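Local coordinates for protein CptN Toxin (Eubacterium rectale DSM 17629, PDB 4RMO) that is the toxin of a type III toxin-antitoxin system, probably a ribonuclease like related toxins, and is bound by its pseudoknot RNA antitoxin, at residues F87-Q90 with D91-P94; K128-G131 with M132-G136; I137-T140 with P141-D145. All coordinates share one frame; numbering follows the deposited sequence.

How the contacts relate
Three short local contacts come in series along the chain and line one RNA-binding surface, their centres about 11 Å from one another. Contact 1 is the turn between strands 84-87 and 93-96 of the antiparallel sheet, and its residues read the bases of G3 and U4. Contact 2 is the last part of helix 116-134, which packs on that turn through Val129 and Leu130 and meets A7, U26 and A27. Contact 3 follows directly in the loop before helix 146-153; its Phe139 leans on Met132 and Leu133, and Pro144 touches Asp91. Sheet turn, helix end and loop thus jointly grip the antitoxin, with G3 and U4 met by contacts 1 and 3 alike.

Contact 1 of 3, residues F87-Q90 with D91-P94; sequences FLIQ and DMFP. With nucleotides of chain B.
The side chains of Gln90 and Asp91 run alongside each other in the same direction, and each engages one base of the RNA antitoxin. The carboxylate of Asp91 faces the Watson-Crick edge of G3 of chain B: OD2 accepts from G3 N1 and OD1 from G3 N2, both at 2.8 Å. Two neighbouring acceptors suit the two neighbouring donors of guanine. The Gln90 amide, with one donor and one acceptor, pairs with uracil. Its NE2 gives a nearly straight bond (172°) to O4 of U4 at 2.7 Å, while its OE1 receives the N3-H of U4 at 2.7 Å. Gln90 CG sits between the backbone N and the carbonyl carbon (chi1 56°), and the chain, extended beyond it, carries the amide out to U4.

The two base-binding side chains are tied together by a bond from Gln90 NE2 to Asp91 OD2 at 3.1 Å, reached from above the carboxylate plane. NE2 has two hydrogens, one for U4 O4 and one for Asp91 OD2; the amide and carboxylate planes are 64° apart. Three bonds, at both ends of the amide, fix which way round it lies. Leu88 supplies an apolar flank: its CD1 rests 3.5 Å from O6 of G3 and also touches Asp91.

Behind them the backbone turns tightly, Asp91 N bonding to Leu88 O at 2.9 Å and Met92 N to Ile89 O. The selenium of selenomethionine Met92 packs at 4.2 Å on CG2 of Ile89, two apolar groups that suit the buried side of the turn, facing helix 116-134.

The turn joins strands 84-87 and 93-96. Phe87, Met92 and Pro94 lean on strand 44-51, Ile89 and Met92 pack against Val129 of helix 116-134, and Phe93 and Pro94 meet helix 146-153.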
loop_
_atom_site.group_PDB
_atom_site.type_symbol
_atom_site.label_atom_id
_atom_site.label_comp_id
_atom_site.label_asym_id
_atom_site.label_seq_id
_atom_site.Cartn_x
_atom_site.Cartn_y
_atom_site.Cartn_z
ATOM N N PHE A 87 -15.576 0.873 -17.490
ATOM C CA PHE A 87 -15.153 -0.496 -17.595
ATOM C C PHE A 87 -16.363 -1.303 -17.200
ATOM O O PHE A 87 -16.791 -1.216 -16.051
ATOM C CB PHE A 87 -14.035 -0.787 -16.627
ATOM C CG PHE A 87 -12.687 -0.255 -17.050
ATOM C CD1 PHE A 87 -12.427 1.120 -17.075
ATOM C CD2 PHE A 87 -11.657 -1.119 -17.332
ATOM C CE1 PHE A 87 -11.185 1.585 -17.411
ATOM C CE2 PHE A 87 -10.411 -0.664 -17.665
ATOM C CZ PHE A 87 -10.180 0.692 -17.728
ATOM N N LEU A 88 -16.957 -2.021 -18.150
ATOM C CA LEU A 88 -18.170 -2.766 -17.867
ATOM C C LEU A 88 -17.746 -4.156 -17.397
ATOM O O LEU A 88 -17.813 -5.146 -18.119
ATOM C CB LEU A 88 -19.110 -2.831 -19.039
ATOM C CG LEU A 88 -19.507 -1.530 -19.752
ATOM C CD1 LEU A 88 -20.766 -1.701 -20.614
ATOM C CD2 LEU A 88 -19.625 -0.354 -18.852
ATOM N N ILE A 89 -17.312 -4.200 -16.147
ATOM C CA ILE A 89 -16.754 -5.402 -15.577
ATOM C C ILE A 89 -17.856 -6.477 -15.545
ATOM O O ILE A 89 -17.578 -7.665 -15.714
ATOM C CB ILE A 89 -16.208 -5.109 -14.162
ATOM C CG1 ILE A 89 -15.210 -3.941 -14.250
ATOM C CG2 ILE A 89 -15.554 -6.338 -13.583
ATOM C CD1 ILE A 89 -14.487 -3.604 -12.954
ATOM N N GLN A 90 -19.091 -6.038 -15.300
ATOM C CA GLN A 90 -20.279 -6.882 -15.428
ATOM C C GLN A 90 -20.263 -7.784 -16.660
ATOM O O GLN A 90 -20.753 -8.903 -16.611
ATOM C CB GLN A 90 -21.532 -5.997 -15.480
ATOM C CG GLN A 90 -21.492 -4.953 -16.584
ATOM C CD GLN A 90 -22.692 -4.062 -16.588
ATOM O OE1 GLN A 90 -23.276 -3.770 -15.545
ATOM N NE2 GLN A 90 -23.048 -3.554 -17.780
ATOM N N ASP A 91 -19.674 -7.292 -17.757
ATOM C CA ASP A 91 -19.780 -7.949 -19.051
ATOM C C ASP A 91 -18.462 -8.525 -19.488
ATOM O O ASP A 91 -18.201 -8.714 -20.684
ATOM C CB ASP A 91 -20.278 -6.960 -20.085
ATOM C CG ASP A 91 -21.698 -6.554 -19.838
ATOM O OD1 ASP A 91 -22.511 -7.412 -19.470
ATOM O OD2 ASP A 91 -22.039 -5.371 -20.073
HETATM N N MSE A 92 -17.616 -8.803 -18.526
HETATM C CA MSE A 92 -16.311 -9.370 -18.851
HETATM C C MSE A 92 -16.455 -10.759 -19.411
HETATM O O MSE A 92 -17.447 -11.452 -19.126
HETATM C CB MSE A 92 -15.457 -9.431 -17.602
HETATM C CG MSE A 92 -16.047 -10.420 -16.585
HETATM SE SE MSE A 92 -15.065 -10.273 -14.880
HETATM C CE MSE A 92 -13.323 -10.974 -15.414
ATOM N N PHE A 93 -15.442 -11.207 -20.144
ATOM C CA PHE A 93 -15.552 -12.476 -20.842
ATOM C C PHE A 93 -14.211 -12.997 -21.252
ATOM O O PHE A 93 -13.236 -12.257 -21.267
ATOM C CB PHE A 93 -16.406 -12.290 -22.116
ATOM C CG PHE A 93 -15.789 -11.324 -23.105
ATOM C CD1 PHE A 93 -14.880 -11.752 -24.047
ATOM C CD2 PHE A 93 -16.136 -10.002 -23.084
ATOM C CE1 PHE A 93 -14.348 -10.888 -24.964
ATOM C CE2 PHE A 93 -15.589 -9.104 -23.978
ATOM C CZ PHE A 93 -14.669 -9.559 -24.927
ATOM N N PRO A 94 -14.137 -14.280 -21.574
ATOM C CA PRO A 94 -12.846 -14.868 -21.906
ATOM C C PRO A 94 -12.558 -14.943 -23.363
ATOM O O PRO A 94 -13.463 -14.960 -24.172
ATOM C CB PRO A 94 -12.975 -16.275 -21.365
ATOM C CG PRO A 94 -14.422 -16.593 -21.525
ATOM C CD PRO A 94 -15.177 -15.299 -21.418
ATOM P P G B 3 -31.164 0.319 -21.623
ATOM O OP1 G B 3 -32.308 1.128 -21.255
ATOM O OP2 G B 3 -29.785 0.849 -21.363
ATOM O "O5'" G B 3 -31.153 -1.103 -20.932
ATOM C "C5'" G B 3 -32.250 -2.011 -21.067
ATOM C "C4'" G B 3 -31.813 -3.399 -20.644
ATOM O "O4'" G B 3 -30.730 -3.830 -21.516
ATOM C "C3'" G B 3 -31.242 -3.518 -19.241
ATOM O "O3'" G B 3 -32.256 -3.763 -18.266
ATOM C "C2'" G B 3 -30.353 -4.742 -19.371
ATOM O "O2'" G B 3 -31.049 -5.964 -19.251
ATOM C "C1'" G B 3 -29.777 -4.556 -20.772
ATOM N N9 G B 3 -28.522 -3.807 -20.772
ATOM C C8 G B 3 -28.371 -2.450 -20.876
ATOM N N7 G B 3 -27.130 -2.061 -20.778
ATOM C C5 G B 3 -26.414 -3.239 -20.627
ATOM C C6 G B 3 -25.028 -3.451 -20.482
ATOM O O6 G B 3 -24.120 -2.621 -20.506
ATOM N N1 G B 3 -24.726 -4.805 -20.350
ATOM C C2 G B 3 -25.649 -5.816 -20.319
ATOM N N2 G B 3 -25.167 -7.054 -20.147
ATOM N N3 G B 3 -26.950 -5.629 -20.449
ATOM C C4 G B 3 -27.258 -4.325 -20.613
ATOM P P U B 4 -32.733 -2.619 -17.243
ATOM O OP1 U B 4 -34.174 -2.852 -17.045
ATOM O OP2 U B 4 -32.233 -1.302 -17.708
ATOM O "O5'" U B 4 -31.891 -2.931 -15.927
ATOM C "C5'" U B 4 -32.012 -4.204 -15.267
ATOM C "C4'" U B 4 -31.100 -4.238 -14.064
ATOM O "O4'" U B 4 -29.718 -4.347 -14.529
ATOM C "C3'" U B 4 -31.129 -3.002 -13.159
ATOM O "O3'" U B 4 -30.701 -3.325 -11.837
ATOM C "C2'" U B 4 -29.988 -2.160 -13.717
ATOM O "O2'" U B 4 -29.436 -1.200 -12.841
ATOM C "C1'" U B 4 -28.969 -3.254 -14.026
ATOM N N1 U B 4 -27.974 -2.888 -15.025
ATOM C C2 U B 4 -26.645 -3.093 -14.723
ATOM O O2 U B 4 -26.274 -3.576 -13.674
ATOM N N3 U B 4 -25.767 -2.719 -15.708
ATOM C C4 U B 4 -26.081 -2.160 -16.932
ATOM O O4 U B 4 -25.186 -1.929 -17.737
ATOM C C5 U B 4 -27.481 -1.986 -17.166
ATOM C C6 U B 4 -28.357 -2.349 -16.232
HETATM O O HOH W 1 -20.043 -11.015 -18.002
#

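Contact 2 of 3, residues K128-G131 with M132-G136; sequences KVLG and MLKRG. With nucleotides of chain B.
Lys128 and Met132, one helical turn apart, run side by side along the helix surface. Met132, a selenomethionine here, starts with CG beside its backbone N (chi1 -73°), which brings that carbon over the face of the A7 adenine of chain B, 3.4 Å from C5. The extended chi2 carries SE to 4.1 Å from CE of Lys128, and the bend at chi3 turns the methyl CE toward the C8/N7 end of A7. A long, flexible, apolar chain fits such a flat surface, whereas the extended Lys128 sends NZ to a salt bridge with Asp72 and a weak hydrogen bond to an uracil O2 of the RNA.

Leu133 turns to the protein side. Its CD1 meets CG1 of Val129 at 3.8 Å, branched apolar chains that pack together on the side of the helix facing Phe139 and Ile146.

The methylenes of Lys134 cross Leu130, CD lying 4.0 Å from the leucine CG, and the extended chain delivers NZ to the OP2 phosphate oxygen of A27 at 2.9 Å, a favourable pairing of opposite charges. Without a side chain at Gly131, the U26 base edge around N3 can lie against the helix; separately, the U26 sugar places O2' 3.3 Å from the glycine CA.

Arg135 bends back so that the A27 base lies over one face of its guanidinium, with A27 N1 3.7 Å above that plane, offset toward the rim. A clash in the model makes its exact placement doubtful.

At Gly136 the backbone adopts a positive phi of 89°, readily reached by glycine. Its N bonds to Leu133 O at 3.0 Å, and Ile137 N reaches Met132 O. This is a Schellman motif, the classic C-terminal stop of a helix, placed here where helix 116-134 meets the antitoxin.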
loop_
_atom_site.group_PDB
_atom_site.type_symbol
_atom_site.label_atom_id
_atom_site.label_comp_id
_atom_site.label_asym_id
_atom_site.label_seq_id
_atom_site.Cartn_x
_atom_site.Cartn_y
_atom_site.Cartn_z
ATOM N N LYS A 128 -13.776 -10.353 -8.061
ATOM C CA LYS A 128 -14.995 -10.446 -7.340
ATOM C C LYS A 128 -16.194 -10.709 -8.293
ATOM O O LYS A 128 -17.016 -11.593 -8.054
ATOM C CB LYS A 128 -15.232 -9.159 -6.587
ATOM C CG LYS A 128 -16.486 -9.179 -5.763
ATOM C CD LYS A 128 -16.607 -7.994 -4.825
ATOM C CE LYS A 128 -17.988 -7.997 -4.149
ATOM N NZ LYS A 128 -18.316 -6.744 -3.389
ATOM N N VAL A 129 -16.296 -9.920 -9.353
ATOM C CA VAL A 129 -17.390 -10.073 -10.264
ATOM C C VAL A 129 -17.366 -11.464 -10.913
ATOM O O VAL A 129 -18.389 -12.129 -11.018
ATOM C CB VAL A 129 -17.377 -8.991 -11.336
ATOM C CG1 VAL A 129 -18.232 -9.416 -12.516
ATOM C CG2 VAL A 129 -17.867 -7.688 -10.750
ATOM N N LEU A 130 -16.202 -11.888 -11.364
ATOM C CA LEU A 130 -16.093 -13.200 -11.969
ATOM C C LEU A 130 -16.471 -14.295 -10.962
ATOM O O LEU A 130 -17.081 -15.310 -11.323
ATOM C CB LEU A 130 -14.706 -13.419 -12.496
ATOM C CG LEU A 130 -14.471 -14.775 -13.146
ATOM C CD1 LEU A 130 -15.443 -14.962 -14.281
ATOM C CD2 LEU A 130 -13.025 -14.880 -13.616
ATOM N N GLY A 131 -16.101 -14.104 -9.702
ATOM C CA GLY A 131 -16.419 -15.095 -8.670
ATOM C C GLY A 131 -17.908 -15.242 -8.496
ATOM O O GLY A 131 -18.420 -16.341 -8.338
HETATM N N MSE A 132 -18.580 -14.116 -8.505
HETATM C CA MSE A 132 -20.004 -14.075 -8.377
HETATM C C MSE A 132 -20.742 -14.628 -9.615
HETATM O O MSE A 132 -21.698 -15.386 -9.469
HETATM C CB MSE A 132 -20.427 -12.630 -8.140
HETATM C CG MSE A 132 -20.079 -12.148 -6.730
HETATM SE SE MSE A 132 -20.328 -10.382 -6.517
HETATM C CE MSE A 132 -22.041 -10.318 -6.336
ATOM N N LEU A 133 -20.264 -14.279 -10.814
ATOM C CA LEU A 133 -20.813 -14.840 -12.040
ATOM C C LEU A 133 -20.723 -16.371 -12.054
ATOM O O LEU A 133 -21.658 -17.035 -12.434
ATOM C CB LEU A 133 -20.070 -14.288 -13.270
ATOM C CG LEU A 133 -20.292 -12.807 -13.526
ATOM C CD1 LEU A 133 -19.425 -12.334 -14.712
ATOM C CD2 LEU A 133 -21.767 -12.549 -13.799
ATOM N N LYS A 134 -19.560 -16.914 -11.682
ATOM C CA LYS A 134 -19.326 -18.344 -11.640
ATOM C C LYS A 134 -20.291 -19.054 -10.706
ATOM O O LYS A 134 -20.475 -20.252 -10.824
ATOM C CB LYS A 134 -17.901 -18.620 -11.205
ATOM C CG LYS A 134 -16.921 -18.749 -12.357
ATOM C CD LYS A 134 -15.513 -18.422 -11.888
ATOM C CE LYS A 134 -14.497 -19.142 -12.759
ATOM N NZ LYS A 134 -13.234 -19.424 -12.038
ATOM N N ARG A 135 -20.842 -18.317 -9.739
ATOM C CA ARG A 135 -21.777 -18.864 -8.769
ATOM C C ARG A 135 -23.203 -18.532 -9.087
ATOM O O ARG A 135 -24.086 -18.712 -8.254
ATOM C CB ARG A 135 -21.433 -18.353 -7.360
ATOM C CG ARG A 135 -20.314 -19.196 -6.836
ATOM C CD ARG A 135 -20.023 -18.838 -5.455
ATOM N NE ARG A 135 -20.984 -19.420 -4.515
ATOM C CZ ARG A 135 -20.989 -20.693 -4.092
ATOM N NH1 ARG A 135 -20.134 -21.591 -4.597
ATOM N NH2 ARG A 135 -21.867 -21.043 -3.169
ATOM N N GLY A 136 -23.420 -18.082 -10.301
ATOM C CA GLY A 136 -24.770 -17.945 -10.774
ATOM C C GLY A 136 -25.398 -16.621 -10.475
ATOM O O GLY A 136 -26.575 -16.436 -10.765
ATOM P P A B 27 -12.814 -21.262 -8.841
ATOM O OP1 A B 27 -11.355 -21.193 -9.223
ATOM O OP2 A B 27 -13.865 -21.319 -9.904
ATOM O "O5'" A B 27 -13.075 -22.478 -7.851
ATOM C "C5'" A B 27 -12.028 -23.008 -7.012
ATOM C "C4'" A B 27 -12.639 -23.813 -5.883
ATOM O "O4'" A B 27 -13.330 -22.924 -4.950
ATOM C "C3'" A B 27 -13.671 -24.868 -6.291
ATOM O "O3'" A B 27 -13.694 -25.962 -5.371
ATOM C "C2'" A B 27 -14.983 -24.112 -6.134
ATOM O "O2'" A B 27 -16.109 -24.921 -5.896
ATOM C "C1'" A B 27 -14.696 -23.293 -4.875
ATOM N N9 A B 27 -15.468 -22.072 -4.801
ATOM C C8 A B 27 -15.502 -21.092 -5.763
ATOM N N7 A B 27 -16.235 -20.059 -5.434
ATOM C C5 A B 27 -16.681 -20.358 -4.157
ATOM C C6 A B 27 -17.489 -19.660 -3.260
ATOM N N6 A B 27 -17.996 -18.455 -3.512
ATOM N N1 A B 27 -17.778 -20.250 -2.082
ATOM C C2 A B 27 -17.225 -21.432 -1.805
ATOM N N3 A B 27 -16.434 -22.186 -2.564
ATOM C C4 A B 27 -16.211 -21.593 -3.751
ATOM P P A B 7 -25.210 -9.875 -1.315
ATOM O OP1 A B 7 -26.620 -9.464 -1.168
ATOM O OP2 A B 7 -24.154 -9.382 -0.407
ATOM O "O5'" A B 7 -25.138 -11.445 -1.202
ATOM C "C5'" A B 7 -26.005 -12.251 -1.990
ATOM C "C4'" A B 7 -25.293 -13.507 -2.416
ATOM O "O4'" A B 7 -24.377 -13.212 -3.491
ATOM C "C3'" A B 7 -24.419 -14.220 -1.395
ATOM O "O3'" A B 7 -25.189 -15.016 -0.493
ATOM C "C2'" A B 7 -23.553 -15.084 -2.304
ATOM O "O2'" A B 7 -24.200 -16.260 -2.740
ATOM C "C1'" A B 7 -23.315 -14.146 -3.497
ATOM N N9 A B 7 -22.062 -13.390 -3.415
ATOM C C8 A B 7 -21.912 -12.112 -2.929
ATOM N N7 A B 7 -20.672 -11.704 -2.892
ATOM C C5 A B 7 -19.960 -12.759 -3.438
ATOM C C6 A B 7 -18.600 -12.929 -3.692
ATOM N N6 A B 7 -17.683 -11.993 -3.421
ATOM N N1 A B 7 -18.202 -14.103 -4.231
ATOM C C2 A B 7 -19.136 -15.038 -4.489
ATOM N N3 A B 7 -20.449 -14.996 -4.273
ATOM C C4 A B 7 -20.802 -13.809 -3.754
ATOM P P U B 26 -9.055 -15.928 -7.097
ATOM O OP1 U B 26 -8.014 -16.616 -7.899
ATOM O OP2 U B 26 -9.644 -14.626 -7.520
ATOM O "O5'" U B 26 -10.373 -16.810 -6.882
ATOM C "C5'" U B 26 -10.284 -18.211 -6.484
ATOM C "C4'" U B 26 -11.661 -18.826 -6.494
ATOM O "O4'" U B 26 -12.532 -18.044 -5.625
ATOM C "C3'" U B 26 -12.349 -18.859 -7.855
ATOM O "O3'" U B 26 -13.177 -20.002 -7.909
ATOM C "C2'" U B 26 -13.241 -17.621 -7.807
ATOM O "O2'" U B 26 -14.388 -17.636 -8.627
ATOM C "C1'" U B 26 -13.667 -17.608 -6.336
ATOM N N1 U B 26 -14.024 -16.266 -5.854
ATOM C C2 U B 26 -15.327 -16.039 -5.481
ATOM O O2 U B 26 -16.189 -16.902 -5.538
ATOM N N3 U B 26 -15.595 -14.756 -5.074
ATOM C C4 U B 26 -14.708 -13.700 -5.003
ATOM O O4 U B 26 -15.099 -12.600 -4.600
ATOM C C5 U B 26 -13.375 -14.026 -5.371
ATOM C C6 U B 26 -13.091 -15.258 -5.805
#

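Contact 3 of 3, residues I137-T140 with P141-D145; sequences IKFT and PTQPD. With nucleotides of chain B.
Ile137 and Lys138 begin a loop whose backbone has the end of the Gln143 side chain beside it. Ile137 lays CG2 over one face of the Phe139 ring two residues on, 3.8 Å from its plane and offset toward the rim. Lys138 contributes mainly its carbonyl: O accepts from the O2' hydroxyl of U5 of chain B at 2.7 Å, a contact that needs the 2'-hydroxyl of a ribose, suiting an RNA partner. Phe139 is the buried anchor, packed on Met132 and Leu133 of helix 116-134, with the Gln143 side chain near its ring edge.

With OG1 between the backbone N and the carbonyl carbon (chi1 69°), Thr140 accepts from Thr142 N at 3.1 Å, while CG2 lies over the U4 base, 3.4 Å from its C2. Pro141 packs between two nucleotides, its CA 3.4 Å from U5 O4 and its CD 3.3 Å from G3 O2'. Thr142 reads G3: its O accepts from G3 N2 at 2.8 Å, and its OG1 shares a hydrogen bond with G3 O2' at 2.6 Å.

The Thr140 hydroxyl bonded to the amide two residues on defines an ST turn, within an RNA-reading loop ending at Asp145, the N-cap of helix 146-153.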
loop_
_atom_site.group_PDB
_atom_site.type_symbol
_atom_site.label_atom_id
_atom_site.label_comp_id
_atom_site.label_asym_id
_atom_site.label_seq_id
_atom_site.Cartn_x
_atom_site.Cartn_y
_atom_site.Cartn_z
ATOM N N ILE A 137 -24.634 -15.656 -9.971
ATOM C CA ILE A 137 -25.213 -14.313 -9.821
ATOM C C ILE A 137 -25.467 -13.663 -11.189
ATOM O O ILE A 137 -24.770 -13.954 -12.160
ATOM C CB ILE A 137 -24.341 -13.396 -8.944
ATOM C CG1 ILE A 137 -24.250 -13.959 -7.511
ATOM C CG2 ILE A 137 -24.928 -11.995 -8.911
ATOM C CD1 ILE A 137 -25.574 -13.939 -6.742
ATOM N N LYS A 138 -26.575 -12.935 -11.280
ATOM C CA LYS A 138 -26.990 -12.243 -12.491
ATOM C C LYS A 138 -27.235 -10.808 -12.131
ATOM O O LYS A 138 -28.129 -10.523 -11.358
ATOM C CB LYS A 138 -28.263 -12.865 -13.124
ATOM C CG LYS A 138 -28.085 -14.345 -13.463
ATOM C CD LYS A 138 -28.593 -14.757 -14.829
ATOM C CE LYS A 138 -27.629 -15.743 -15.512
ATOM N NZ LYS A 138 -27.151 -16.909 -14.716
ATOM N N PHE A 139 -26.370 -9.924 -12.637
ATOM C CA PHE A 139 -26.481 -8.503 -12.376
ATOM C C PHE A 139 -27.502 -7.835 -13.278
ATOM O O PHE A 139 -28.154 -6.885 -12.873
ATOM C CB PHE A 139 -25.142 -7.845 -12.566
ATOM C CG PHE A 139 -24.079 -8.382 -11.665
ATOM C CD1 PHE A 139 -24.083 -8.081 -10.322
ATOM C CD2 PHE A 139 -23.112 -9.217 -12.151
ATOM C CE1 PHE A 139 -23.145 -8.638 -9.483
ATOM C CE2 PHE A 139 -22.173 -9.775 -11.318
ATOM C CZ PHE A 139 -22.183 -9.474 -9.988
ATOM N N THR A 140 -27.663 -8.356 -14.490
ATOM C CA THR A 140 -28.721 -7.915 -15.392
ATOM C C THR A 140 -29.445 -9.158 -15.885
ATOM O O THR A 140 -28.928 -10.259 -15.794
ATOM C CB THR A 140 -28.150 -7.188 -16.636
ATOM O OG1 THR A 140 -27.448 -8.126 -17.493
ATOM C CG2 THR A 140 -27.195 -6.104 -16.185
ATOM N N PRO A 141 -30.623 -8.978 -16.483
ATOM C CA PRO A 141 -31.297 -10.112 -17.058
ATOM C C PRO A 141 -30.719 -10.499 -18.399
ATOM O O PRO A 141 -31.222 -11.424 -19.041
ATOM C CB PRO A 141 -32.780 -9.639 -17.184
ATOM C CG PRO A 141 -32.750 -8.135 -17.116
ATOM C CD PRO A 141 -31.440 -7.745 -16.455
ATOM N N THR A 142 -29.704 -9.763 -18.868
ATOM C CA THR A 142 -29.156 -9.943 -20.199
ATOM C C THR A 142 -27.682 -10.089 -20.033
ATOM O O THR A 142 -26.878 -9.293 -20.482
ATOM C CB THR A 142 -29.458 -8.724 -21.080
ATOM O OG1 THR A 142 -29.229 -7.522 -20.332
ATOM C CG2 THR A 142 -30.930 -8.783 -21.504
ATOM N N GLN A 143 -27.335 -11.180 -19.452
ATOM C CA GLN A 143 -25.982 -11.426 -19.117
ATOM C C GLN A 143 -25.320 -12.413 -20.092
ATOM O O GLN A 143 -25.884 -13.456 -20.378
ATOM C CB GLN A 143 -26.025 -11.995 -17.742
ATOM C CG GLN A 143 -24.697 -12.076 -17.130
ATOM C CD GLN A 143 -24.754 -11.498 -15.759
ATOM O OE1 GLN A 143 -24.821 -12.250 -14.800
ATOM N NE2 GLN A 143 -24.747 -10.169 -15.654
ATOM N N PRO A 144 -24.126 -12.103 -20.600
ATOM C CA PRO A 144 -23.460 -13.040 -21.521
ATOM C C PRO A 144 -23.220 -14.376 -20.890
ATOM O O PRO A 144 -22.912 -14.437 -19.696
ATOM C CB PRO A 144 -22.112 -12.401 -21.808
ATOM C CG PRO A 144 -22.066 -11.146 -21.086
ATOM C CD PRO A 144 -23.387 -10.865 -20.431
ATOM N N ASP A 145 -23.248 -15.424 -21.714
ATOM C CA ASP A 145 -23.001 -16.802 -21.267
ATOM C C ASP A 145 -21.541 -17.116 -21.375
ATOM O O ASP A 145 -21.062 -17.745 -22.329
ATOM C CB ASP A 145 -23.846 -17.771 -22.089
ATOM C CG ASP A 145 -23.830 -19.193 -21.536
ATOM O OD1 ASP A 145 -23.010 -19.547 -20.657
ATOM O OD2 ASP A 145 -24.621 -19.971 -22.056
ATOM P P U B 5 -31.757 -3.558 -10.643
ATOM O OP1 U B 5 -33.118 -3.508 -11.207
ATOM O OP2 U B 5 -31.379 -2.716 -9.507
ATOM O "O5'" U B 5 -31.478 -5.052 -10.275
ATOM C "C5'" U B 5 -30.180 -5.473 -9.808
ATOM C "C4'" U B 5 -30.356 -6.524 -8.740
ATOM O "O4'" U B 5 -31.262 -7.543 -9.247
ATOM C "C3'" U B 5 -29.087 -7.264 -8.354
ATOM O "O3'" U B 5 -29.155 -7.681 -6.992
ATOM C "C2'" U B 5 -29.107 -8.435 -9.312
ATOM O "O2'" U B 5 -28.293 -9.500 -8.904
ATOM C "C1'" U B 5 -30.595 -8.777 -9.323
ATOM N N1 U B 5 -31.009 -9.440 -10.562
ATOM C C2 U B 5 -31.079 -10.812 -10.559
ATOM O O2 U B 5 -30.801 -11.482 -9.580
ATOM N N3 U B 5 -31.420 -11.376 -11.764
ATOM C C4 U B 5 -31.720 -10.717 -12.938
ATOM O O4 U B 5 -32.026 -11.367 -13.941
ATOM C C5 U B 5 -31.639 -9.295 -12.854
ATOM C C6 U B 5 -31.272 -8.723 -11.704
ATOM P P G B 3 -31.164 0.319 -21.623
ATOM O OP1 G B 3 -32.308 1.128 -21.255
ATOM O OP2 G B 3 -29.785 0.849 -21.363
ATOM O "O5'" G B 3 -31.153 -1.103 -20.932
ATOM C "C5'" G B 3 -32.250 -2.011 -21.067
ATOM C "C4'" G B 3 -31.813 -3.399 -20.644
ATOM O "O4'" G B 3 -30.730 -3.830 -21.516
ATOM C "C3'" G B 3 -31.242 -3.518 -19.241
ATOM O "O3'" G B 3 -32.256 -3.763 -18.266
ATOM C "C2'" G B 3 -30.353 -4.742 -19.371
ATOM O "O2'" G B 3 -31.049 -5.964 -19.251
ATOM C "C1'" G B 3 -29.777 -4.556 -20.772
ATOM N N9 G B 3 -28.522 -3.807 -20.772
ATOM C C8 G B 3 -28.371 -2.450 -20.876
ATOM N N7 G B 3 -27.130 -2.061 -20.778
ATOM C C5 G B 3 -26.414 -3.239 -20.627
ATOM C C6 G B 3 -25.028 -3.451 -20.482
ATOM O O6 G B 3 -24.120 -2.621 -20.506
ATOM N N1 G B 3 -24.726 -4.805 -20.350
ATOM C C2 G B 3 -25.649 -5.816 -20.319
ATOM N N2 G B 3 -25.167 -7.054 -20.147
ATOM N N3 G B 3 -26.950 -5.629 -20.449
ATOM C C4 G B 3 -27.258 -4.325 -20.613
ATOM P P U B 4 -32.733 -2.619 -17.243
ATOM O OP1 U B 4 -34.174 -2.852 -17.045
ATOM O OP2 U B 4 -32.233 -1.302 -17.708
ATOM O "O5'" U B 4 -31.891 -2.931 -15.927
ATOM C "C5'" U B 4 -32.012 -4.204 -15.267
ATOM C "C4'" U B 4 -31.100 -4.238 -14.064
ATOM O "O4'" U B 4 -29.718 -4.347 -14.529
ATOM C "C3'" U B 4 -31.129 -3.002 -13.159
ATOM O "O3'" U B 4 -30.701 -3.325 -11.837
ATOM C "C2'" U B 4 -29.988 -2.160 -13.717
ATOM O "O2'" U B 4 -29.436 -1.200 -12.841
ATOM C "C1'" U B 4 -28.969 -3.254 -14.026
ATOM N N1 U B 4 -27.974 -2.888 -15.025
ATOM C C2 U B 4 -26.645 -3.093 -14.723
ATOM O O2 U B 4 -26.274 -3.576 -13.674
ATOM N N3 U B 4 -25.767 -2.719 -15.708
ATOM C C4 U B 4 -26.081 -2.160 -16.932
ATOM O O4 U B 4 -25.186 -1.929 -17.737
ATOM C C5 U B 4 -27.481 -1.986 -17.166
ATOM C C6 U B 4 -28.357 -2.349 -16.232
#